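PDB 2OPX: aldehyde dehydrogenase A from Escherichia coli BL21, which catalyses the irreversible, NAD-dependent oxidation of L-lactaldehyde to L-lactate, and also oxidises glycolaldehyde, working as a homotetramer in the degradation of fucose and rhamnose. Local coordinates for residues A[151-156]-A[282-287]; A[363-368]-A[386-391]; A[405-410]-A[451-456]. All blocks are in the same frame, centred on the assembly; numbering follows the deposited sequence.

Contact 1 (A[151-156]-A[282-287]); sequences PWNFPF and GQVCNC. With DXC ((3alpha,5beta,12alpha)-3,12-dihydroxycholan-24-oic acid), chain B.
One amide nitrogen, Asn153 ND2, is shared between a carbonyl of the facing loop and a water also held by Cys285, the probable catalytic cysteine. ND2 reaches Gln283 O at 3.1 Å, with an N-H...O angle of 148°, Gln283 O lying close to the plane of the Asn153 amide. ND2 also donates to the water, 2.8 Å away, which accepts from the backbone N of Cys285 as well. An asparagine amide and the cysteine backbone N-H converging on one oxygen are the hallmark of the oxyanion hole in aldehyde dehydrogenases, and here the water probably occupies that place. With CG lodged between the backbone N and the carbonyl carbon (chi1 60°), the amide of Asn153 swings across to 282-287, while its OD1 accepts a weak bond from Phe154 N. Two rings flank this polar bridge. Trp152 presents the CZ3 and CH2 edge of its indole to Gln283, whose amide stands 70° from the ring plane, with CZ3 3.5 Å from CD. That amide is held beyond the pair, its OE1 by Ile329 N. Phe154 meets Val284 edge-on, CE1 lying 3.5 Å from CG2, and turns CE2 and CZ to the bound deoxycholate. Asn286 ND2 donates to the steroid hydroxyl O2 at 2.9 Å. Because Asn286 and Glu443 bind (S)-lactate and both also hydrogen-bond the detergent, the steroid probably overlaps the lactate site. Segment 151-156 runs into the start of helix 155-168, which Phe156 packs between helices 98-116 and 183-194; Cys285 and Asn286 touch Leu411 and Thr412 of strand 409-416.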
loop_
_atom_site.group_PDB
_atom_site.type_symbol
_atom_site.label_atom_id
_atom_site.label_comp_id
_atom_site.label_asym_id
_atom_site.label_seq_id
_atom_site.Cartn_x
_atom_site.Cartn_y
_atom_site.Cartn_z
ATOM N N PRO A 151 -14.170 25.296 -12.742
ATOM C CA PRO A 151 -14.306 26.639 -12.175
ATOM C C PRO A 151 -13.574 27.608 -13.104
ATOM O O PRO A 151 -12.934 27.180 -14.073
ATOM C CB PRO A 151 -13.614 26.503 -10.826
ATOM C CG PRO A 151 -12.456 25.628 -11.172
ATOM C CD PRO A 151 -13.091 24.557 -12.059
ATOM N N TRP A 152 -13.661 28.901 -12.806
ATOM C CA TRP A 152 -13.002 29.921 -13.618
ATOM C C TRP A 152 -11.677 30.417 -13.039
ATOM O O TRP A 152 -10.867 30.980 -13.770
ATOM C CB TRP A 152 -13.939 31.118 -13.830
ATOM C CG TRP A 152 -14.669 31.522 -12.585
ATOM C CD1 TRP A 152 -15.936 31.166 -12.229
ATOM C CD2 TRP A 152 -14.150 32.297 -11.498
ATOM N NE1 TRP A 152 -16.239 31.669 -10.988
ATOM C CE2 TRP A 152 -15.161 32.367 -10.515
ATOM C CE3 TRP A 152 -12.928 32.939 -11.259
ATOM C CZ2 TRP A 152 -14.990 33.054 -9.305
ATOM C CZ3 TRP A 152 -12.756 33.624 -10.055
ATOM C CH2 TRP A 152 -13.784 33.674 -9.094
ATOM N N ASN A 153 -11.449 30.206 -11.743
ATOM C CA ASN A 153 -10.215 30.674 -11.109
ATOM C C ASN A 153 -8.938 30.009 -11.629
ATOM O O ASN A 153 -7.909 30.674 -11.783
ATOM C CB ASN A 153 -10.316 30.543 -9.590
ATOM C CG ASN A 153 -10.536 29.125 -9.136
ATOM O OD1 ASN A 153 -10.921 28.255 -9.923
ATOM N ND2 ASN A 153 -10.307 28.881 -7.850
ATOM N N PHE A 154 -8.987 28.705 -11.877
ATOM C CA PHE A 154 -7.845 27.990 -12.456
ATOM C C PHE A 154 -8.431 27.035 -13.492
ATOM O O PHE A 154 -8.236 25.822 -13.428
ATOM C CB PHE A 154 -7.063 27.224 -11.395
ATOM C CG PHE A 154 -6.189 28.100 -10.550
ATOM C CD1 PHE A 154 -6.652 28.620 -9.339
ATOM C CD2 PHE A 154 -4.911 28.444 -10.982
ATOM C CE1 PHE A 154 -5.857 29.470 -8.579
ATOM C CE2 PHE A 154 -4.110 29.292 -10.230
ATOM C CZ PHE A 154 -4.583 29.807 -9.024
ATOM N N PRO A 155 -9.133 27.600 -14.485
ATOM C CA PRO A 155 -9.812 26.911 -15.585
ATOM C C PRO A 155 -8.954 25.951 -16.380
ATOM O O PRO A 155 -9.401 24.863 -16.735
ATOM C CB PRO A 155 -10.324 28.062 -16.438
ATOM C CG PRO A 155 -9.206 29.038 -16.331
ATOM C CD PRO A 155 -8.922 29.019 -14.840
ATOM N N PHE A 156 -7.723 26.347 -16.667
ATOM C CA PHE A 156 -6.868 25.482 -17.448
ATOM C C PHE A 156 -6.390 24.282 -16.641
ATOM O O PHE A 156 -6.555 23.139 -17.066
ATOM C CB PHE A 156 -5.669 26.252 -17.989
ATOM C CG PHE A 156 -5.020 25.590 -19.163
ATOM C CD1 PHE A 156 -5.712 25.447 -20.361
ATOM C CD2 PHE A 156 -3.734 25.076 -19.068
ATOM C CE1 PHE A 156 -5.135 24.800 -21.444
ATOM C CE2 PHE A 156 -3.147 24.424 -20.154
ATOM C CZ PHE A 156 -3.851 24.286 -21.338
ATOM N N GLY A 282 -7.282 36.536 -4.324
ATOM C CA GLY A 282 -7.997 35.860 -3.256
ATOM C C GLY A 282 -9.092 34.952 -3.776
ATOM O O GLY A 282 -9.929 34.464 -3.014
ATOM N N GLN A 283 -9.075 34.715 -5.082
ATOM C CA GLN A 283 -10.081 33.883 -5.715
ATOM C C GLN A 283 -9.695 32.419 -5.821
ATOM O O GLN A 283 -9.831 31.810 -6.876
ATOM C CB GLN A 283 -10.405 34.444 -7.093
ATOM C CG GLN A 283 -11.219 35.724 -7.027
ATOM C CD GLN A 283 -11.381 36.383 -8.375
ATOM O OE1 GLN A 283 -12.345 37.108 -8.608
ATOM N NE2 GLN A 283 -10.429 36.146 -9.271
ATOM N N VAL A 284 -9.214 31.858 -4.719
ATOM C CA VAL A 284 -8.834 30.452 -4.686
ATOM C C VAL A 284 -9.460 29.826 -3.448
ATOM O O VAL A 284 -9.568 30.471 -2.402
ATOM C CB VAL A 284 -7.309 30.269 -4.625
ATOM C CG1 VAL A 284 -6.956 28.813 -4.891
ATOM C CG2 VAL A 284 -6.637 31.177 -5.631
ATOM N N CYS A 285 -9.879 28.571 -3.571
ATOM C CA CYS A 285 -10.511 27.875 -2.465
ATOM C C CYS A 285 -9.583 27.678 -1.267
ATOM O O CYS A 285 -10.042 27.643 -0.127
ATOM C CB CYS A 285 -11.057 26.521 -2.938
ATOM S SG CYS A 285 -12.375 26.627 -4.194
ATOM N N ASN A 286 -8.283 27.557 -1.510
ATOM C CA ASN A 286 -7.360 27.355 -0.402
ATOM C C ASN A 286 -6.645 28.624 0.051
ATOM O O ASN A 286 -5.638 28.561 0.752
ATOM C CB ASN A 286 -6.344 26.268 -0.756
ATOM C CG ASN A 286 -5.612 26.555 -2.037
ATOM O OD1 ASN A 286 -4.718 27.394 -2.078
ATOM N ND2 ASN A 286 -5.992 25.859 -3.101
ATOM N N CYS A 287 -7.177 29.774 -0.343
ATOM C CA CYS A 287 -6.600 31.053 0.052
ATOM C C CYS A 287 -6.750 31.257 1.550
ATOM O O CYS A 287 -7.731 30.808 2.145
ATOM C CB CYS A 287 -7.323 32.213 -0.635
ATOM S SG CYS A 287 -6.852 32.543 -2.325
HETATM C C1 DXC B . -3.613 25.981 -6.697
HETATM C C2 DXC B . -2.697 27.214 -6.862
HETATM C C3 DXC B . -2.063 27.246 -8.280
HETATM C C4 DXC B . -1.277 25.912 -8.617
HETATM C C5 DXC B . -2.184 24.683 -8.357
HETATM C C6 DXC B . -2.826 24.678 -6.948
HETATM C C7 DXC B . -1.162 28.491 -8.460
HETATM C C8 DXC B . 0.193 28.386 -7.746
HETATM C C9 DXC B . 0.987 27.121 -8.115
HETATM C C10 DXC B . 0.123 25.839 -7.842
HETATM C C11 DXC B . 2.342 27.008 -7.363
HETATM C C12 DXC B . 3.193 25.737 -7.720
HETATM C C13 DXC B . 2.294 24.492 -7.404
HETATM C C14 DXC B . 0.925 24.547 -8.160
HETATM C C15 DXC B . 3.343 28.141 -7.459
HETATM C C16 DXC B . 4.549 27.559 -6.743
HETATM C C17 DXC B . 4.441 26.011 -6.745
HETATM C C18 DXC B . -1.102 25.875 -10.149
HETATM C C19 DXC B . 5.886 25.359 -6.938
HETATM O O1 DXC B . 2.004 24.415 -5.999
HETATM O O2 DXC B . -4.181 25.965 -5.382
HETATM C C20 DXC B . 3.514 25.739 -9.264
HETATM C C21 DXC B . 5.864 23.821 -6.928
HETATM C C22 DXC B . 6.645 23.212 -5.734
HETATM C C23 DXC B . 8.093 23.742 -5.601
HETATM O O3 DXC B . 8.330 24.706 -4.813
HETATM O O4 DXC B . 9.005 23.204 -6.292
HETATM C C24 DXC B . 6.651 25.897 -8.175
HETATM O O HOH W 1 -9.506 26.944 -5.958
#

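Contact 2 (A[363-368]-A[386-391]); sequences YYYPPT and GPVLPV. With DXC ((3alpha,5beta,12alpha)-3,12-dihydroxycholan-24-oic acid), chain C.
Thr368 pairs with Val388 in a parallel beta bridge, giving its N-H to Pro387 O (N-H...O angle 166°) and taking the N-H of Leu389 on its own carbonyl (154°), so that one residue bonds both neighbours of the residue opposite. At this bridge the side chains of Thr368 and Val388 run side by side in the same direction, methyl CG2 against methyl CG1 at 4.1 Å. Thr368 CG2 stands anti to the backbone N (chi1 -59° for OG1), an arrangement that turns the hydroxyl back toward the loop that precedes it. There OG1 donates to Pro366 O at 2.9 Å, approaching from above the carbonyl plane, and it is also bonded to Gly355 N. A CA-H...O contact of 3.3 Å from Val388 CA to Thr368 O accompanies the pairing. Ahead of the bridge the proline-rich approach fits Pro387 against Tyr365. The Pro387 ring sets CG 3.4 Å from Tyr365 O and at the edge of the tyrosine ring, while Tyr365 CE1 comes to 4.0 Å from Val388 CG2. Pro366 CD covers part of one face of the same ring, and the phenol OH bonds Glu338. Tyr364, one residue earlier, lays a ring face against a second deoxycholate, CZ 3.7 Å from its C5. The pairing adds strand 368-371 to strand 388-394, which pairs in parallel on with 290-294 within the catalytic-domain sheet. Helix 331-347 packs on the Tyr365 and Val388 side through Leu334, Val341 and Val337, and helix 295-311 receives Pro367 and Leu389 on Met309; Leu389 also touches Leu305.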
loop_
_atom_site.group_PDB
_atom_site.type_symbol
_atom_site.label_atom_id
_atom_site.label_comp_id
_atom_site.label_asym_id
_atom_site.label_seq_id
_atom_site.Cartn_x
_atom_site.Cartn_y
_atom_site.Cartn_z
ATOM N N TYR A 363 -13.359 45.032 -12.771
ATOM C CA TYR A 363 -13.855 44.684 -11.448
ATOM C C TYR A 363 -12.696 44.510 -10.502
ATOM O O TYR A 363 -12.294 43.395 -10.186
ATOM C CB TYR A 363 -14.686 43.408 -11.524
ATOM C CG TYR A 363 -15.658 43.454 -12.667
ATOM C CD1 TYR A 363 -15.459 42.677 -13.804
ATOM C CD2 TYR A 363 -16.734 44.337 -12.650
ATOM C CE1 TYR A 363 -16.304 42.781 -14.902
ATOM C CE2 TYR A 363 -17.584 44.450 -13.738
ATOM C CZ TYR A 363 -17.364 43.671 -14.863
ATOM O OH TYR A 363 -18.200 43.782 -15.952
ATOM N N TYR A 364 -12.166 45.638 -10.051
ATOM C CA TYR A 364 -11.033 45.635 -9.152
ATOM C C TYR A 364 -11.438 45.863 -7.719
ATOM O O TYR A 364 -12.363 46.622 -7.433
ATOM C CB TYR A 364 -10.044 46.720 -9.567
ATOM C CG TYR A 364 -9.412 46.463 -10.905
ATOM C CD1 TYR A 364 -8.338 45.579 -11.028
ATOM C CD2 TYR A 364 -9.902 47.079 -12.057
ATOM C CE1 TYR A 364 -7.762 45.312 -12.270
ATOM C CE2 TYR A 364 -9.333 46.820 -13.302
ATOM C CZ TYR A 364 -8.264 45.936 -13.400
ATOM O OH TYR A 364 -7.689 45.686 -14.625
ATOM N N TYR A 365 -10.749 45.176 -6.817
ATOM C CA TYR A 365 -10.994 45.342 -5.401
ATOM C C TYR A 365 -9.633 45.395 -4.756
ATOM O O TYR A 365 -8.783 44.537 -4.978
ATOM C CB TYR A 365 -11.813 44.200 -4.821
ATOM C CG TYR A 365 -12.507 44.625 -3.553
ATOM C CD1 TYR A 365 -11.903 44.463 -2.309
ATOM C CD2 TYR A 365 -13.747 45.255 -3.605
ATOM C CE1 TYR A 365 -12.523 44.922 -1.147
ATOM C CE2 TYR A 365 -14.372 45.717 -2.455
ATOM C CZ TYR A 365 -13.758 45.547 -1.232
ATOM O OH TYR A 365 -14.391 45.997 -0.101
ATOM N N PRO A 366 -9.399 46.420 -3.946
ATOM C CA PRO A 366 -8.102 46.555 -3.288
ATOM C C PRO A 366 -7.889 45.572 -2.154
ATOM O O PRO A 366 -8.846 45.084 -1.554
ATOM C CB PRO A 366 -8.136 47.992 -2.792
ATOM C CG PRO A 366 -9.583 48.126 -2.368
ATOM C CD PRO A 366 -10.329 47.486 -3.524
ATOM N N PRO A 367 -6.625 45.248 -1.865
ATOM C CA PRO A 367 -6.321 44.324 -0.773
ATOM C C PRO A 367 -6.996 44.948 0.445
ATOM O O PRO A 367 -6.922 46.156 0.649
ATOM C CB PRO A 367 -4.802 44.394 -0.677
ATOM C CG PRO A 367 -4.395 44.615 -2.097
ATOM C CD PRO A 367 -5.403 45.633 -2.592
ATOM N N THR A 368 -7.661 44.141 1.252
ATOM C CA THR A 368 -8.344 44.695 2.398
ATOM C C THR A 368 -8.030 43.961 3.685
ATOM O O THR A 368 -8.032 42.731 3.737
ATOM C CB THR A 368 -9.860 44.701 2.153
ATOM O OG1 THR A 368 -10.134 45.487 0.987
ATOM C CG2 THR A 368 -10.604 45.281 3.349
ATOM N N GLY A 386 -12.031 37.185 -2.333
ATOM C CA GLY A 386 -11.602 38.521 -2.699
ATOM C C GLY A 386 -10.373 38.784 -1.857
ATOM O O GLY A 386 -10.105 38.017 -0.940
ATOM N N PRO A 387 -9.598 39.841 -2.126
ATOM C CA PRO A 387 -8.401 40.099 -1.316
ATOM C C PRO A 387 -8.694 40.709 0.059
ATOM O O PRO A 387 -8.014 41.635 0.492
ATOM C CB PRO A 387 -7.592 41.036 -2.206
ATOM C CG PRO A 387 -8.667 41.844 -2.877
ATOM C CD PRO A 387 -9.699 40.795 -3.246
ATOM N N VAL A 388 -9.700 40.180 0.746
ATOM C CA VAL A 388 -10.081 40.689 2.056
ATOM C C VAL A 388 -9.549 39.775 3.150
ATOM O O VAL A 388 -9.749 38.564 3.102
ATOM C CB VAL A 388 -11.603 40.776 2.170
ATOM C CG1 VAL A 388 -11.995 41.463 3.465
ATOM C CG2 VAL A 388 -12.155 41.510 0.969
ATOM N N LEU A 389 -8.880 40.354 4.142
ATOM C CA LEU A 389 -8.308 39.559 5.218
ATOM C C LEU A 389 -8.704 39.987 6.622
ATOM O O LEU A 389 -8.215 40.998 7.128
ATOM C CB LEU A 389 -6.779 39.566 5.126
ATOM C CG LEU A 389 -6.090 38.212 4.919
ATOM C CD1 LEU A 389 -4.603 38.364 5.182
ATOM C CD2 LEU A 389 -6.684 37.166 5.858
ATOM N N PRO A 390 -9.601 39.224 7.270
ATOM C CA PRO A 390 -10.031 39.553 8.630
ATOM C C PRO A 390 -9.005 38.958 9.591
ATOM O O PRO A 390 -8.393 37.926 9.300
ATOM C CB PRO A 390 -11.389 38.870 8.731
ATOM C CG PRO A 390 -11.176 37.624 7.931
ATOM C CD PRO A 390 -10.417 38.127 6.714
ATOM N N VAL A 391 -8.803 39.612 10.726
ATOM C CA VAL A 391 -7.840 39.124 11.701
ATOM C C VAL A 391 -8.451 39.078 13.088
ATOM O O VAL A 391 -9.091 40.029 13.536
ATOM C CB VAL A 391 -6.589 40.015 11.742
ATOM C CG1 VAL A 391 -5.681 39.581 12.875
ATOM C CG2 VAL A 391 -5.854 39.927 10.420
HETATM C C1 DXC C . -3.952 49.622 -12.893
HETATM C C2 DXC C . -4.222 50.995 -12.230
HETATM C C3 DXC C . -5.460 50.924 -11.287
HETATM C C4 DXC C . -6.753 50.385 -12.038
HETATM C C5 DXC C . -6.435 49.054 -12.760
HETATM C C6 DXC C . -5.192 49.143 -13.685
HETATM C C7 DXC C . -5.725 52.296 -10.613
HETATM C C8 DXC C . -6.349 53.329 -11.572
HETATM C C9 DXC C . -7.635 52.828 -12.263
HETATM C C10 DXC C . -7.360 51.478 -13.018
HETATM C C11 DXC C . -8.242 53.857 -13.262
HETATM C C12 DXC C . -9.562 53.378 -13.973
HETATM C C13 DXC C . -9.229 52.043 -14.718
HETATM C C14 DXC C . -8.633 50.974 -13.757
HETATM C C15 DXC C . -8.582 55.261 -12.800
HETATM C C16 DXC C . -9.219 55.833 -14.053
HETATM C C17 DXC C . -9.837 54.671 -14.891
HETATM C C18 DXC C . -7.769 49.955 -10.957
HETATM C C19 DXC C . -11.293 55.079 -15.410
HETATM O O1 DXC C . -8.268 52.260 -15.764
HETATM O O2 DXC C . -2.813 49.713 -13.767
HETATM C C20 DXC C . -10.649 53.058 -12.874
HETATM C C21 DXC C . -11.974 54.006 -16.288
HETATM C C22 DXC C . -13.291 54.481 -16.992
HETATM C C23 DXC C . -13.292 55.965 -17.458
HETATM O O3 DXC C . -12.791 56.258 -18.579
HETATM O O4 DXC C . -13.795 56.848 -16.697
HETATM C C24 DXC C . -12.232 55.477 -14.253
#

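Contact 3 (A[405-410]-A[451-456]); sequences NDSDYG and GWRKSG
Gly451 passes its CA beside Gly410 O, and the next residue takes up that oxygen: Trp452 N donates to Gly410 O at 2.9 Å. Trp452 CB leans on the same oxygen, while the indole leads away to the second subunit, where NE1 bonds the carbonyl of Thr472. Arg453 folds its chain, bent at chi3 (-95°), back over 405-410. Its NH1 makes a weak bond to Ser407 O and lies so close to Tyr409 O that the distance itself is doubtful; Asn405 O and Gly410 CA sit over opposite faces of the guanidinium, which also makes a cation-pi contact with Phe432. Chain reversal happens here, a type II' turn from Trp452 to Ser455 overlapping a type I turn from Arg453 to Gly456, at the point where the short strand 452-453 pairs antiparallel with 409-416, though only loosely and through weak bonding. Facing it, Ser407 forms an ST turn, OG accepting from Tyr409 N at 2.9 Å. Lys454 N then meets Asp408 O at 2.8 Å. The extended lysine chain runs alongside Asp408, CD 3.8 Å from CB, but its NZ stays 4.6 Å from Asp408 OD2, too far for a salt bridge, and instead bonds Asn244 OD1 of the second subunit. Ser455 turns OG to the edge of the Tyr409 ring, where it accepts from Gly410 N at 2.8 Å and bonds Gly253 O as well. Gly456 N closes the type I turn with a weak bond to Arg453 O.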
loop_
_atom_site.group_PDB
_atom_site.type_symbol
_atom_site.label_atom_id
_atom_site.label_comp_id
_atom_site.label_asym_id
_atom_site.label_seq_id
_atom_site.Cartn_x
_atom_site.Cartn_y
_atom_site.Cartn_z
ATOM N N ASN A 405 -11.517 25.442 13.431
ATOM C CA ASN A 405 -12.450 24.359 13.173
ATOM C C ASN A 405 -13.896 24.813 13.105
ATOM O O ASN A 405 -14.754 24.075 12.616
ATOM C CB ASN A 405 -12.322 23.268 14.236
ATOM C CG ASN A 405 -11.031 22.492 14.116
ATOM O OD1 ASN A 405 -10.515 22.295 13.014
ATOM N ND2 ASN A 405 -10.504 22.034 15.249
ATOM N N ASP A 406 -14.168 26.015 13.601
ATOM C CA ASP A 406 -15.524 26.552 13.603
ATOM C C ASP A 406 -15.881 27.024 12.196
ATOM O O ASP A 406 -15.954 28.228 11.935
ATOM C CB ASP A 406 -15.605 27.714 14.594
ATOM C CG ASP A 406 -16.982 28.331 14.664
ATOM O OD1 ASP A 406 -17.097 29.457 15.192
ATOM O OD2 ASP A 406 -17.946 27.694 14.200
ATOM N N SER A 407 -16.113 26.074 11.293
ATOM C CA SER A 407 -16.431 26.400 9.903
ATOM C C SER A 407 -17.088 25.249 9.144
ATOM O O SER A 407 -16.894 24.084 9.478
ATOM C CB SER A 407 -15.148 26.799 9.176
ATOM O OG SER A 407 -15.369 26.944 7.788
ATOM N N ASP A 408 -17.870 25.576 8.122
ATOM C CA ASP A 408 -18.501 24.540 7.313
ATOM C C ASP A 408 -17.496 24.081 6.266
ATOM O O ASP A 408 -17.699 23.066 5.600
ATOM C CB ASP A 408 -19.762 25.062 6.621
ATOM C CG ASP A 408 -20.964 25.081 7.544
ATOM O OD1 ASP A 408 -21.197 24.066 8.237
ATOM O OD2 ASP A 408 -21.684 26.103 7.570
ATOM N N TYR A 409 -16.416 24.844 6.126
ATOM C CA TYR A 409 -15.354 24.525 5.185
ATOM C C TYR A 409 -14.187 23.910 5.945
ATOM O O TYR A 409 -13.912 24.295 7.076
ATOM C CB TYR A 409 -14.863 25.782 4.468
ATOM C CG TYR A 409 -15.902 26.472 3.622
ATOM C CD1 TYR A 409 -16.483 27.670 4.041
ATOM C CD2 TYR A 409 -16.284 25.949 2.384
ATOM C CE1 TYR A 409 -17.417 28.340 3.246
ATOM C CE2 TYR A 409 -17.216 26.608 1.579
ATOM C CZ TYR A 409 -17.776 27.806 2.016
ATOM O OH TYR A 409 -18.677 28.483 1.220
ATOM N N GLY A 410 -13.496 22.969 5.314
ATOM C CA GLY A 410 -12.368 22.323 5.952
ATOM C C GLY A 410 -11.371 21.845 4.918
ATOM O O GLY A 410 -10.841 20.730 5.008
ATOM N N GLY A 451 -11.134 18.414 0.486
ATOM C CA GLY A 451 -11.667 19.167 1.606
ATOM C C GLY A 451 -12.686 18.483 2.488
ATOM O O GLY A 451 -13.528 17.713 2.023
ATOM N N TRP A 452 -12.598 18.771 3.783
ATOM C CA TRP A 452 -13.525 18.218 4.761
ATOM C C TRP A 452 -14.832 18.994 4.743
ATOM O O TRP A 452 -14.941 20.058 4.117
ATOM C CB TRP A 452 -12.940 18.303 6.166
ATOM C CG TRP A 452 -11.775 17.409 6.386
ATOM C CD1 TRP A 452 -10.861 17.010 5.457
ATOM C CD2 TRP A 452 -11.353 16.852 7.631
ATOM N NE1 TRP A 452 -9.893 16.244 6.048
ATOM C CE2 TRP A 452 -10.168 16.130 7.384
ATOM C CE3 TRP A 452 -11.861 16.894 8.934
ATOM C CZ2 TRP A 452 -9.477 15.454 8.393
ATOM C CZ3 TRP A 452 -11.175 16.217 9.939
ATOM C CH2 TRP A 452 -9.996 15.509 9.660
ATOM N N ARG A 453 -15.821 18.449 5.440
ATOM C CA ARG A 453 -17.122 19.076 5.535
ATOM C C ARG A 453 -17.660 19.552 4.190
ATOM O O ARG A 453 -17.534 18.858 3.184
ATOM C CB ARG A 453 -17.048 20.228 6.542
ATOM C CG ARG A 453 -17.111 19.750 7.987
ATOM C CD ARG A 453 -16.646 20.810 8.973
ATOM N NE ARG A 453 -15.237 20.629 9.301
ATOM C CZ ARG A 453 -14.315 21.571 9.165
ATOM N NH1 ARG A 453 -14.659 22.762 8.708
ATOM N NH2 ARG A 453 -13.060 21.324 9.485
ATOM N N LYS A 454 -18.257 20.737 4.174
ATOM C CA LYS A 454 -18.843 21.271 2.956
ATOM C C LYS A 454 -17.835 21.656 1.884
ATOM O O LYS A 454 -18.217 21.993 0.765
ATOM C CB LYS A 454 -19.746 22.467 3.284
ATOM C CG LYS A 454 -20.907 22.114 4.207
ATOM C CD LYS A 454 -22.012 23.167 4.168
ATOM C CE LYS A 454 -23.202 22.725 5.012
ATOM N NZ LYS A 454 -24.393 23.606 4.869
ATOM N N SER A 455 -16.550 21.606 2.214
ATOM C CA SER A 455 -15.530 21.950 1.236
ATOM C C SER A 455 -15.532 20.956 0.080
ATOM O O SER A 455 -14.941 21.210 -0.970
ATOM C CB SER A 455 -14.148 21.992 1.888
ATOM O OG SER A 455 -13.965 23.202 2.602
ATOM N N GLY A 456 -16.191 19.818 0.270
ATOM C CA GLY A 456 -16.249 18.855 -0.813
ATOM C C GLY A 456 -16.405 17.397 -0.442
ATOM O O GLY A 456 -16.573 17.043 0.729
#

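How the contacts relate
Three contacts follow one another in series along the chain, and none nests in or crosses another. Contact 1 comes first and closes the longest loop, 125 residues running from the start of helix 155-168 through the strands 172-176, 202-204, 224-228, 247-251 and 257-260 to the active-site loop. Contact 2 opens later and closes a short excursion of 17 residues, joining neighbouring strands of the catalytic-domain sheet. Contact 3 closes 40 residues near the C terminus on the same sheet, its centre about 22 Å from that of contact 2. Strand 409-416, which begins in contact 3, also reaches the cysteine loop of contact 1, while strand 456-457 carries on to the other large sheet beside 247-251.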